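Local coordinates for probable exosome complex exonuclease 1 (Archaeoglobus fulgidus, PDB 3M7N), which probably serves as the catalytic Rrp41 subunit of the archaeal exosome, degrading RNA from its 3' end, and can probably also synthesise heteromeric RNA tails, at residues E[54-59]-E[145-150]; E[75-80]-E[123-128]; E[161-166]-E[186-191]. The protein carries 1 engineered substitution. One frame throughout, in Å; residues are numbered along the deposited sequence.

Overall arrangement
All three contacts are buried, but they hold different parts of the chain. Contacts 1 and 2 share the mixed sheet of the first domain: strands 50-60 and 122-129 are neighbours in it, so the strand of contact 1 is bonded directly to the second strand of contact 2. Contact 3 belongs to the antiparallel sheet of the second domain, on the other side of the chain's centre, about 22 Å and 20 Å from contacts 1 and 2 between centres. Contact 1 is purely apolar helix-on-sheet packing. Contact 2 adds parallel backbone bonds and a charged face, while contact 3 relies on antiparallel bonds and ends beside the bound RNA.

Contact 1. Residues E[54-59]-E[145-150]; sequences AAVFGP and SVALVD
This is helix-on-sheet packing in the buried interior of the first domain: A54 and V56 of strand 50-60 meet A147 and L148 of helix 136-150 with aliphatic carbon alone. The two short axes approach to 7.4 Å at an angle of 38°, a close fit consistent with the alanines on both sides. A147 sets its CB between two strand residues, 4.0 Å from A54 CB and 3.7 Å from V56 CG2. V56 does most of the work from the strand. Its CG1 is anti to the backbone N (chi1 169°), which sets CG2 anti to the carbonyl carbon, where this methyl touches A147 CB and also L148 CD2, the latter at 3.7 Å. L148 starts off to one side of the helix and comes nearest the strand with the CD2 methyl, the two side chains crossing at about a right angle; CD2 also lies 3.9 Å from V56 CG1. In the S5-like fold of the RNase PH family this helix lies on one face of the mixed sheet, and L148 continues the packing onto I125 of the neighbouring strand. A55 turns away from the helix, and L88 and P87 of the exonuclease 2 subunit pack on A55 and F57 respectively. At the helix end, D150 accepts a hydrogen bond from S42 N through OD1.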
ATOM      1  N   ALA E  54     -23.420  -8.049  12.438  1.00 30.26           N
ATOM      2  CA  ALA E  54     -22.087  -8.025  13.015  1.00 26.08           C
ATOM      3  C   ALA E  54     -21.492  -9.402  12.935  1.00 31.87           C
ATOM      4  O   ALA E  54     -22.205 -10.400  13.023  1.00 31.00           O
ATOM      5  CB  ALA E  54     -22.126  -7.570  14.485  1.00 27.33           C
ATOM      6  N   ALA E  55     -20.169  -9.445  12.817  1.00 32.09           N
ATOM      7  CA  ALA E  55     -19.457 -10.696  12.655  1.00 33.60           C
ATOM      8  C   ALA E  55     -18.108 -10.604  13.342  1.00 32.25           C
ATOM      9  O   ALA E  55     -17.416  -9.580  13.270  1.00 34.00           O
ATOM     10  CB  ALA E  55     -19.285 -11.018  11.160  1.00 31.16           C
ATOM     11  N   VAL E  56     -17.738 -11.691  13.997  1.00 31.61           N
ATOM     12  CA  VAL E  56     -16.491 -11.769  14.723  1.00 32.09           C
ATOM     13  C   VAL E  56     -15.640 -12.957  14.272  1.00 34.94           C
ATOM     14  O   VAL E  56     -16.128 -14.084  14.127  1.00 34.99           O
ATOM     15  CB  VAL E  56     -16.760 -11.885  16.231  1.00 33.24           C
ATOM     16  CG1 VAL E  56     -15.472 -12.236  16.995  1.00 29.96           C
ATOM     17  CG2 VAL E  56     -17.380 -10.592  16.747  1.00 34.88           C
ATOM     18  N   PHE E  57     -14.356 -12.696  14.072  1.00 34.78           N
ATOM     19  CA  PHE E  57     -13.393 -13.738  13.729  1.00 35.26           C
ATOM     20  C   PHE E  57     -12.212 -13.568  14.653  1.00 37.96           C
ATOM     21  O   PHE E  57     -11.605 -12.497  14.685  1.00 37.71           O
ATOM     22  CB  PHE E  57     -12.915 -13.579  12.283  1.00 33.06           C
ATOM     23  CG  PHE E  57     -14.023 -13.569  11.272  1.00 34.55           C
ATOM     24  CD1 PHE E  57     -14.718 -12.400  10.994  1.00 35.72           C
ATOM     25  CD2 PHE E  57     -14.370 -14.723  10.592  1.00 40.86           C
ATOM     26  CE1 PHE E  57     -15.753 -12.379  10.046  1.00 39.58           C
ATOM     27  CE2 PHE E  57     -15.411 -14.713   9.642  1.00 47.28           C
ATOM     28  CZ  PHE E  57     -16.101 -13.541   9.373  1.00 38.85           C
ATOM     29  N   GLY E  58     -11.887 -14.613  15.405  1.00 37.01           N
ATOM     30  CA  GLY E  58     -10.765 -14.568  16.317  1.00 35.66           C
ATOM     31  C   GLY E  58     -11.060 -15.329  17.589  1.00 39.71           C
ATOM     32  O   GLY E  58     -12.169 -15.816  17.777  1.00 42.11           O
ATOM     33  N   PRO E  59     -10.058 -15.471  18.460  1.00 40.75           N
ATOM     34  CA  PRO E  59      -8.670 -15.060  18.206  1.00 42.89           C
ATOM     35  C   PRO E  59      -8.081 -15.853  17.047  1.00 49.42           C
ATOM     36  O   PRO E  59      -8.215 -17.073  17.027  1.00 46.82           O
ATOM     37  CB  PRO E  59      -7.934 -15.462  19.488  1.00 41.75           C
ATOM     38  CG  PRO E  59      -8.997 -15.721  20.508  1.00 48.87           C
ATOM     39  CD  PRO E  59     -10.223 -16.143  19.756  1.00 41.51           C
ATOM     40  N   SER E 145     -21.382  -6.512  20.446  1.00 32.53           N
ATOM     41  CA  SER E 145     -21.207  -7.126  21.770  1.00 28.90           C
ATOM     42  C   SER E 145     -21.910  -8.472  21.830  1.00 26.74           C
ATOM     43  O   SER E 145     -21.420  -9.417  22.450  1.00 26.03           O
ATOM     44  CB  SER E 145     -21.714  -6.202  22.897  1.00 28.47           C
ATOM     45  OG  SER E 145     -21.308  -6.657  24.197  1.00 29.30           O
ATOM     46  N   VAL E 146     -23.071  -8.556  21.179  1.00 30.17           N
ATOM     47  CA  VAL E 146     -23.772  -9.836  21.068  1.00 31.00           C
ATOM     48  C   VAL E 146     -22.895 -10.826  20.300  1.00 31.93           C
ATOM     49  O   VAL E 146     -22.653 -11.943  20.777  1.00 30.56           O
ATOM     50  CB  VAL E 146     -25.178  -9.701  20.414  1.00 30.99           C
ATOM     51  CG1 VAL E 146     -25.751 -11.077  20.065  1.00 33.89           C
ATOM     52  CG2 VAL E 146     -26.117  -8.967  21.334  1.00 28.71           C
ATOM     53  N   ALA E 147     -22.385 -10.394  19.140  1.00 28.17           N
ATOM     54  CA  ALA E 147     -21.508 -11.245  18.321  1.00 33.13           C
ATOM     55  C   ALA E 147     -20.266 -11.714  19.080  1.00 32.26           C
ATOM     56  O   ALA E 147     -19.857 -12.877  18.980  1.00 30.51           O
ATOM     57  CB  ALA E 147     -21.116 -10.551  17.012  1.00 30.86           C
ATOM     58  N   LEU E 148     -19.666 -10.803  19.838  1.00 33.26           N
ATOM     59  CA  LEU E 148     -18.508 -11.158  20.647  1.00 31.43           C
ATOM     60  C   LEU E 148     -18.872 -12.249  21.644  1.00 33.81           C
ATOM     61  O   LEU E 148     -18.130 -13.225  21.806  1.00 36.81           O
ATOM     62  CB  LEU E 148     -17.924  -9.926  21.348  1.00 30.19           C
ATOM     63  CG  LEU E 148     -17.127  -8.968  20.436  1.00 32.22           C
ATOM     64  CD1 LEU E 148     -16.822  -7.647  21.116  1.00 25.28           C
ATOM     65  CD2 LEU E 148     -15.838  -9.619  19.928  1.00 28.19           C
ATOM     66  N   VAL E 149     -20.026 -12.112  22.290  1.00 30.26           N
ATOM     67  CA  VAL E 149     -20.412 -13.109  23.280  1.00 33.68           C
ATOM     68  C   VAL E 149     -20.716 -14.434  22.606  1.00 27.77           C
ATOM     69  O   VAL E 149     -20.345 -15.489  23.105  1.00 25.36           O
ATOM     70  CB  VAL E 149     -21.614 -12.652  24.148  1.00 35.83           C
ATOM     71  CG1 VAL E 149     -22.071 -13.785  25.052  1.00 32.40           C
ATOM     72  CG2 VAL E 149     -21.226 -11.441  24.984  1.00 32.16           C
ATOM     73  N   ASP E 150     -21.372 -14.353  21.453  1.00 30.05           N
ATOM     74  CA  ASP E 150     -21.705 -15.523  20.653  1.00 31.07           C
ATOM     75  C   ASP E 150     -20.430 -16.288  20.257  1.00 36.42           C
ATOM     76  O   ASP E 150     -20.420 -17.521  20.215  1.00 34.36           O
ATOM     77  CB  ASP E 150     -22.512 -15.094  19.423  1.00 32.00           C
ATOM     78  CG  ASP E 150     -22.986 -16.280  18.570  1.00 37.73           C
ATOM     79  OD1 ASP E 150     -22.969 -16.168  17.324  1.00 37.90           O
ATOM     80  OD2 ASP E 150     -23.390 -17.314  19.135  1.00 39.96           O
TER

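Contact 2. Residues E[75-80]-E[123-128]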
ATOM      1  N   ILE E  75      -7.285  -5.598  18.554  1.00 33.12           N
ATOM      2  CA  ILE E  75      -8.691  -5.568  18.197  1.00 31.47           C
ATOM      3  C   ILE E  75      -8.896  -4.696  16.977  1.00 29.62           C
ATOM      4  O   ILE E  75      -8.347  -3.610  16.884  1.00 30.40           O
ATOM      5  CB  ILE E  75      -9.560  -4.970  19.330  1.00 32.78           C
ATOM      6  CG1 ILE E  75      -9.264  -5.657  20.660  1.00 29.97           C
ATOM      7  CG2 ILE E  75     -11.029  -5.052  18.954  1.00 23.77           C
ATOM      8  CD1 ILE E  75      -9.572  -7.112  20.652  1.00 29.73           C
ATOM      9  N   ARG E  76      -9.706  -5.168  16.043  1.00 30.12           N
ATOM     10  CA  ARG E  76     -10.032  -4.352  14.898  1.00 35.99           C
ATOM     11  C   ARG E  76     -11.539  -4.304  14.789  1.00 34.57           C
ATOM     12  O   ARG E  76     -12.231  -5.262  15.122  1.00 35.03           O
ATOM     13  CB  ARG E  76      -9.350  -4.895  13.636  1.00 36.89           C
ATOM     14  CG  ARG E  76      -7.832  -5.026  13.847  1.00 42.20           C
ATOM     15  CD  ARG E  76      -7.076  -5.345  12.599  1.00 46.17           C
ATOM     16  NE  ARG E  76      -6.836  -6.777  12.496  1.00 51.49           N
ATOM     17  CZ  ARG E  76      -6.223  -7.353  11.473  1.00 54.82           C
ATOM     18  NH1 ARG E  76      -6.049  -8.666  11.470  1.00 56.62           N
ATOM     19  NH2 ARG E  76      -5.785  -6.613  10.458  1.00 54.17           N
ATOM     20  N   TYR E  77     -12.051  -3.164  14.376  1.00 26.35           N
ATOM     21  CA  TYR E  77     -13.471  -3.010  14.309  1.00 30.82           C
ATOM     22  C   TYR E  77     -13.666  -2.171  13.094  1.00 27.65           C
ATOM     23  O   TYR E  77     -13.040  -1.134  12.942  1.00 31.85           O
ATOM     24  CB  TYR E  77     -13.989  -2.303  15.573  1.00 30.47           C
ATOM     25  CG  TYR E  77     -15.479  -2.093  15.654  1.00 26.13           C
ATOM     26  CD1 TYR E  77     -16.251  -2.784  16.592  1.00 32.67           C
ATOM     27  CD2 TYR E  77     -16.118  -1.186  14.826  1.00 23.91           C
ATOM     28  CE1 TYR E  77     -17.625  -2.592  16.685  1.00 23.18           C
ATOM     29  CE2 TYR E  77     -17.477  -0.984  14.912  1.00 27.31           C
ATOM     30  CZ  TYR E  77     -18.228  -1.687  15.857  1.00 28.54           C
ATOM     31  OH  TYR E  77     -19.591  -1.474  15.952  1.00 28.81           O
ATOM     32  N   ARG E  78     -14.524  -2.638  12.213  1.00 30.28           N
ATOM     33  CA  ARG E  78     -14.797  -1.913  11.002  1.00 31.67           C
ATOM     34  C   ARG E  78     -16.282  -1.660  10.895  1.00 31.52           C
ATOM     35  O   ARG E  78     -17.090  -2.585  10.947  1.00 33.99           O
ATOM     36  CB  ARG E  78     -14.303  -2.706   9.783  1.00 33.97           C
ATOM     37  CG  ARG E  78     -14.411  -1.924   8.492  1.00 38.80           C
ATOM     38  CD  ARG E  78     -13.779  -2.670   7.346  1.00 51.16           C
ATOM     39  NE  ARG E  78     -14.737  -3.505   6.634  1.00 52.20           N
ATOM     40  CZ  ARG E  78     -15.587  -3.036   5.728  1.00 57.23           C
ATOM     41  NH1 ARG E  78     -16.431  -3.859   5.103  1.00 52.11           N
ATOM     42  NH2 ARG E  78     -15.593  -1.734   5.458  1.00 59.24           N
ATOM     43  N   TYR E  79     -16.626  -0.394  10.743  1.00 32.38           N
ATOM     44  CA  TYR E  79     -17.989   0.035  10.575  1.00 29.04           C
ATOM     45  C   TYR E  79     -18.153   0.428   9.123  1.00 35.49           C
ATOM     46  O   TYR E  79     -17.409   1.260   8.601  1.00 33.25           O
ATOM     47  CB  TYR E  79     -18.260   1.236  11.487  1.00 29.12           C
ATOM     48  CG  TYR E  79     -19.530   2.001  11.186  1.00 28.92           C
ATOM     49  CD1 TYR E  79     -20.706   1.772  11.910  1.00 31.18           C
ATOM     50  CD2 TYR E  79     -19.550   2.981  10.202  1.00 28.57           C
ATOM     51  CE1 TYR E  79     -21.882   2.504  11.637  1.00 26.17           C
ATOM     52  CE2 TYR E  79     -20.706   3.708   9.930  1.00 31.28           C
ATOM     53  CZ  TYR E  79     -21.867   3.467  10.650  1.00 29.84           C
ATOM     54  OH  TYR E  79     -22.996   4.198  10.355  1.00 28.38           O
ATOM     55  N   ASN E  80     -19.137  -0.161   8.469  1.00 35.71           N
ATOM     56  CA  ASN E  80     -19.293   0.051   7.048  1.00 32.93           C
ATOM     57  C   ASN E  80     -20.754   0.099   6.652  1.00 37.20           C
ATOM     58  O   ASN E  80     -21.548  -0.761   7.039  1.00 37.60           O
ATOM     59  CB  ASN E  80     -18.551  -1.040   6.262  1.00 38.36           C
ATOM     60  CG  ASN E  80     -18.601  -0.809   4.762  1.00 45.80           C
ATOM     61  OD1 ASN E  80     -18.336   0.294   4.282  1.00 49.62           O
ATOM     62  ND2 ASN E  80     -18.956  -1.842   4.014  1.00 45.14           N
ATOM     63  N   ILE E 123      -8.398 -10.260  17.069  1.00 34.26           N
ATOM     64  CA  ILE E 123      -9.823 -10.472  17.126  1.00 29.51           C
ATOM     65  C   ILE E 123     -10.453  -9.394  16.284  1.00 31.49           C
ATOM     66  O   ILE E 123     -10.359  -8.208  16.617  1.00 37.20           O
ATOM     67  CB  ILE E 123     -10.343 -10.386  18.573  1.00 34.44           C
ATOM     68  CG1 ILE E 123      -9.828 -11.583  19.377  1.00 31.07           C
ATOM     69  CG2 ILE E 123     -11.870 -10.310  18.593  1.00 25.41           C
ATOM     70  CD1 ILE E 123      -9.847 -11.362  20.870  1.00 37.63           C
ATOM     71  N   ASP E 124     -11.093  -9.800  15.196  1.00 28.24           N
ATOM     72  CA  ASP E 124     -11.619  -8.872  14.204  1.00 32.57           C
ATOM     73  C   ASP E 124     -13.141  -8.735  14.284  1.00 36.94           C
ATOM     74  O   ASP E 124     -13.863  -9.729  14.393  1.00 36.49           O
ATOM     75  CB  ASP E 124     -11.218  -9.327  12.791  1.00 38.20           C
ATOM     76  CG  ASP E 124      -9.710  -9.314  12.569  1.00 46.54           C
ATOM     77  OD1 ASP E 124      -9.234 -10.091  11.714  1.00 49.99           O
ATOM     78  OD2 ASP E 124      -8.999  -8.535  13.251  1.00 44.32           O
ATOM     79  N   ILE E 125     -13.623  -7.500  14.202  1.00 34.03           N
ATOM     80  CA  ILE E 125     -15.040  -7.216  14.334  1.00 30.59           C
ATOM     81  C   ILE E 125     -15.527  -6.385  13.163  1.00 32.38           C
ATOM     82  O   ILE E 125     -15.034  -5.274  12.902  1.00 32.97           O
ATOM     83  CB  ILE E 125     -15.334  -6.483  15.655  1.00 31.36           C
ATOM     84  CG1 ILE E 125     -14.770  -7.292  16.822  1.00 30.99           C
ATOM     85  CG2 ILE E 125     -16.830  -6.276  15.828  1.00 27.74           C
ATOM     86  CD1 ILE E 125     -14.602  -6.496  18.095  1.00 35.44           C
ATOM     87  N   PHE E 126     -16.497  -6.927  12.448  1.00 27.00           N
ATOM     88  CA  PHE E 126     -17.038  -6.227  11.306  1.00 31.14           C
ATOM     89  C   PHE E 126     -18.490  -5.981  11.575  1.00 30.93           C
ATOM     90  O   PHE E 126     -19.196  -6.852  12.087  1.00 34.85           O
ATOM     91  CB  PHE E 126     -16.880  -7.052  10.020  1.00 36.95           C
ATOM     92  CG  PHE E 126     -15.450  -7.390   9.688  1.00 39.71           C
ATOM     93  CD1 PHE E 126     -14.892  -8.585  10.111  1.00 39.61           C
ATOM     94  CD2 PHE E 126     -14.662  -6.505   8.962  1.00 44.62           C
ATOM     95  CE1 PHE E 126     -13.564  -8.894   9.820  1.00 47.15           C
ATOM     96  CE2 PHE E 126     -13.339  -6.802   8.665  1.00 44.75           C
ATOM     97  CZ  PHE E 126     -12.785  -8.002   9.096  1.00 44.58           C
ATOM     98  N   VAL E 127     -18.949  -4.789  11.246  1.00 29.56           N
ATOM     99  CA  VAL E 127     -20.355  -4.522  11.358  1.00 28.37           C
ATOM    100  C   VAL E 127     -20.806  -3.811  10.107  1.00 32.56           C
ATOM    101  O   VAL E 127     -20.152  -2.871   9.638  1.00 34.43           O
ATOM    102  CB  VAL E 127     -20.727  -3.684  12.619  1.00 31.73           C
ATOM    103  CG1 VAL E 127     -22.222  -3.763  12.815  1.00 33.07           C
ATOM    104  CG2 VAL E 127     -20.051  -4.211  13.863  1.00 23.42           C
ATOM    105  N   GLU E 128     -21.938  -4.256   9.574  1.00 32.31           N
ATOM    106  CA  GLU E 128     -22.442  -3.737   8.320  1.00 31.30           C
ATOM    107  C   GLU E 128     -23.813  -3.124   8.493  1.00 32.19           C
ATOM    108  O   GLU E 128     -24.747  -3.783   8.954  1.00 34.23           O
ATOM    109  CB  GLU E 128     -22.523  -4.869   7.301  1.00 35.25           C
ATOM    110  CG  GLU E 128     -22.175  -4.445   5.896  1.00 45.48           C
ATOM    111  CD  GLU E 128     -20.690  -4.168   5.724  1.00 44.05           C
ATOM    112  OE1 GLU E 128     -19.837  -5.012   6.086  1.00 40.72           O
ATOM    113  OE2 GLU E 128     -20.382  -3.075   5.232  1.00 47.50           O
TER
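R76 and D124 lie side by side on neighbouring parallel strands, and the arginine can be followed along its length past one carboxylate oxygen. R76 CB and CG each pass 3.7 Å from D124 OD2, and CD stays near the same oxygen. A bend at chi3 (-96°) then turns the head back, bringing NE to 2.9 Å from OD2 in a salt bridge whose hydrogen bond is weak, with an N-H...O angle of 125°. Guanidinium and carboxylate planes stand 70° apart. Farther out, NH1 lies 3.4 Å from OD2 and goes on to a salt bridge with E61, while D124 OD1 is held by R60. A leucine in place of R76 would probably leave D124 OD2 without its charged mate and E61 short of a partner, with R60 still on OD1.

Beneath these side chains the backbones run in step, R76 and R78 each using both N-H and C=O toward strand 123-128. Strands 74-81 and 122-129 are adjacent and joined through helix 96-110 in a left-handed beta-alpha-beta crossover, the hallmark of the S5-type fold. On the helix-covered face, Y77 slants across two aliphatic neighbours: CD1 is 3.6 Å from I125 CG2, and OH is 3.5 Å from V127 CG2. The opposite face carries the arginines. There R78 NE comes to the edge of the F126 ring, in its plane and 3.8 Å from CD2, and its NH1 is 3.7 Å from E128 OE1, a long pairing of charges only. V86 of the exonuclease 2 subunit packs on R78 and N80, and E84 of that subunit accepts a hydrogen bond from N80 ND2.

Contact 3. Residues E[161-166]-E[186-191]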
ATOM      1  N   SER E 161     -25.433   0.212  24.273  1.00 22.56           N
ATOM      2  CA  SER E 161     -25.280   1.523  23.695  1.00 25.43           C
ATOM      3  C   SER E 161     -26.611   2.135  23.273  1.00 24.80           C
ATOM      4  O   SER E 161     -27.455   1.451  22.693  1.00 28.99           O
ATOM      5  CB  SER E 161     -24.306   1.412  22.502  1.00 26.13           C
ATOM      6  OG  SER E 161     -24.227   2.620  21.772  1.00 27.28           O
ATOM      7  N   VAL E 162     -26.788   3.420  23.578  1.00 21.68           N
ATOM      8  CA  VAL E 162     -27.882   4.221  23.045  1.00 22.99           C
ATOM      9  C   VAL E 162     -27.458   5.680  22.979  1.00 22.95           C
ATOM     10  O   VAL E 162     -26.583   6.110  23.723  1.00 24.17           O
ATOM     11  CB  VAL E 162     -29.118   4.271  23.995  1.00 27.59           C
ATOM     12  CG1 VAL E 162     -30.413   4.074  23.218  1.00 28.59           C
ATOM     13  CG2 VAL E 162     -28.978   3.316  25.137  1.00 31.26           C
ATOM     14  N   ALA E 163     -28.141   6.452  22.147  1.00 20.82           N
ATOM     15  CA  ALA E 163     -27.954   7.891  22.114  1.00 26.95           C
ATOM     16  C   ALA E 163     -29.137   8.594  22.788  1.00 31.74           C
ATOM     17  O   ALA E 163     -30.249   8.082  22.812  1.00 29.75           O
ATOM     18  CB  ALA E 163     -27.814   8.388  20.670  1.00 24.75           C
ATOM     19  N   VAL E 164     -28.881   9.769  23.344  1.00 31.19           N
ATOM     20  CA  VAL E 164     -29.953  10.628  23.787  1.00 31.35           C
ATOM     21  C   VAL E 164     -29.910  11.818  22.863  1.00 35.42           C
ATOM     22  O   VAL E 164     -28.828  12.340  22.577  1.00 36.35           O
ATOM     23  CB  VAL E 164     -29.757  11.096  25.243  1.00 32.70           C
ATOM     24  CG1 VAL E 164     -30.622  12.322  25.529  1.00 30.05           C
ATOM     25  CG2 VAL E 164     -30.067   9.961  26.216  1.00 28.88           C
ATOM     26  N   GLY E 165     -31.075  12.229  22.377  1.00 31.67           N
ATOM     27  CA  GLY E 165     -31.182  13.413  21.549  1.00 29.51           C
ATOM     28  C   GLY E 165     -31.779  14.560  22.336  1.00 33.99           C
ATOM     29  O   GLY E 165     -32.071  14.447  23.522  1.00 29.81           O
ATOM     30  N   LYS E 166     -31.947  15.686  21.668  1.00 34.38           N
ATOM     31  CA  LYS E 166     -32.612  16.811  22.271  1.00 33.71           C
ATOM     32  C   LYS E 166     -33.493  17.434  21.206  1.00 35.26           C
ATOM     33  O   LYS E 166     -33.012  17.826  20.142  1.00 36.31           O
ATOM     34  CB  LYS E 166     -31.608  17.821  22.826  1.00 33.82           C
ATOM     35  CG  LYS E 166     -32.277  19.043  23.464  1.00 34.18           C
ATOM     36  CD  LYS E 166     -31.262  19.966  24.109  1.00 34.40           C
ATOM     37  CE  LYS E 166     -31.732  21.398  24.163  1.00 34.41           C
ATOM     38  NZ  LYS E 166     -30.645  22.229  24.753  1.00 36.55           N
ATOM     39  N   ASP E 186     -27.210  15.553  19.810  1.00 30.92           N
ATOM     40  CA  ASP E 186     -27.187  14.114  19.625  1.00 31.95           C
ATOM     41  C   ASP E 186     -25.987  13.555  20.381  1.00 31.28           C
ATOM     42  O   ASP E 186     -24.849  14.013  20.208  1.00 30.95           O
ATOM     43  CB  ASP E 186     -27.119  13.775  18.131  1.00 34.45           C
ATOM     44  CG  ASP E 186     -27.160  12.273  17.862  1.00 38.43           C
ATOM     45  OD1 ASP E 186     -26.547  11.835  16.869  1.00 47.08           O
ATOM     46  OD2 ASP E 186     -27.783  11.527  18.645  1.00 41.91           O
ATOM     47  N   MET E 187     -26.234  12.563  21.227  1.00 33.10           N
ATOM     48  CA  MET E 187     -25.210  12.122  22.155  1.00 27.43           C
ATOM     49  C   MET E 187     -25.210  10.611  22.401  1.00 31.23           C
ATOM     50  O   MET E 187     -25.824  10.114  23.350  1.00 25.85           O
ATOM     51  CB  MET E 187     -25.353  12.893  23.459  1.00 28.60           C
ATOM     52  CG  MET E 187     -24.259  12.625  24.472  1.00 29.52           C
ATOM     53  SD  MET E 187     -24.469  13.670  25.926  1.00 38.87           S
ATOM     54  CE  MET E 187     -23.138  13.051  26.953  1.00 27.85           C
ATOM     55  N   PRO E 188     -24.503   9.871  21.532  1.00 31.33           N
ATOM     56  CA  PRO E 188     -24.360   8.420  21.684  1.00 29.00           C
ATOM     57  C   PRO E 188     -23.542   8.053  22.917  1.00 25.97           C
ATOM     58  O   PRO E 188     -22.557   8.720  23.199  1.00 27.92           O
ATOM     59  CB  PRO E 188     -23.614   8.001  20.402  1.00 30.57           C
ATOM     60  CG  PRO E 188     -23.033   9.264  19.840  1.00 28.94           C
ATOM     61  CD  PRO E 188     -23.989  10.347  20.238  1.00 28.68           C
ATOM     62  N   PHE E 189     -23.967   7.015  23.639  1.00 26.99           N
ATOM     63  CA  PHE E 189     -23.201   6.446  24.754  1.00 28.30           C
ATOM     64  C   PHE E 189     -23.036   4.958  24.518  1.00 26.13           C
ATOM     65  O   PHE E 189     -23.791   4.353  23.759  1.00 27.51           O
ATOM     66  CB  PHE E 189     -23.960   6.547  26.096  1.00 25.42           C
ATOM     67  CG  PHE E 189     -24.313   7.935  26.512  1.00 28.63           C
ATOM     68  CD1 PHE E 189     -25.404   8.587  25.952  1.00 25.49           C
ATOM     69  CD2 PHE E 189     -23.584   8.578  27.503  1.00 29.46           C
ATOM     70  CE1 PHE E 189     -25.739   9.859  26.361  1.00 29.47           C
ATOM     71  CE2 PHE E 189     -23.921   9.857  27.913  1.00 26.01           C
ATOM     72  CZ  PHE E 189     -25.001  10.492  27.343  1.00 30.39           C
ATOM     73  N   ALA E 190     -22.079   4.360  25.215  1.00 26.32           N
ATOM     74  CA  ALA E 190     -22.091   2.919  25.414  1.00 26.50           C
ATOM     75  C   ALA E 190     -21.504   2.688  26.786  1.00 29.23           C
ATOM     76  O   ALA E 190     -20.602   3.415  27.207  1.00 26.73           O
ATOM     77  CB  ALA E 190     -21.288   2.204  24.360  1.00 26.06           C
ATOM     78  N   PHE E 191     -22.018   1.680  27.480  1.00 25.96           N
ATOM     79  CA  PHE E 191     -21.600   1.413  28.844  1.00 27.85           C
ATOM     80  C   PHE E 191     -21.121  -0.018  28.966  1.00 28.55           C
ATOM     81  O   PHE E 191     -21.539  -0.894  28.207  1.00 27.66           O
ATOM     82  CB  PHE E 191     -22.773   1.606  29.831  1.00 25.60           C
ATOM     83  CG  PHE E 191     -23.478   2.931  29.710  1.00 28.87           C
ATOM     84  CD1 PHE E 191     -24.618   3.050  28.932  1.00 26.77           C
ATOM     85  CD2 PHE E 191     -23.017   4.051  30.391  1.00 21.92           C
ATOM     86  CE1 PHE E 191     -25.277   4.269  28.817  1.00 24.35           C
ATOM     87  CE2 PHE E 191     -23.674   5.265  30.287  1.00 23.25           C
ATOM     88  CZ  PHE E 191     -24.809   5.377  29.509  1.00 24.54           C
TER
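S161 and F189 meet through one carbonyl that takes two donors. S161 holds OG anti to its own N (chi1 173°), which swings the hydroxyl across to the facing strand, where it donates to F189 O at 2.7 Å, tilted 20° from the carbonyl plane. V162 N adds a weak bond to the same oxygen. The hydroxyl thus adds a second donor where the backbone bond is weak.

F189 returns a bond the other way, its N donating to V162 O at 2.8 Å. With CG anti to the carbonyl carbon (chi1 -59°), the phenyl ring turns its edge to that same V162 O, which lies in the ring plane 3.5 Å from CD1. V164 CG2 approaches the neighbouring CE1 obliquely, at 4.3 Å, a loose touch. M187 stays extended throughout and runs away from strand 161-166 toward M206, leaving its CB and backbone to face V164; M187 N and O both bond to V164.

The antiparallel sheet of the second RNase PH domain carries these residues between two helices: V162 and F189 face helix 212-248, whereas S161, P188 and A190 face helix 136-150. On the latter face the side chains are small. A163 CB sits 3.6 Å from P188 CA, and S161 CB lies 3.6 Å from A190 CB. P188 occupies a non-hydrogen-bonded pair with A163, so its missing N-H costs this strand pairing nothing. D186 brings OD2 to 3.7 Å from A163 CB and packs against a phosphate of the bound RNA. Backbone bonds and small apolar contacts therefore probably hold D186 in place beside the RNA backbone.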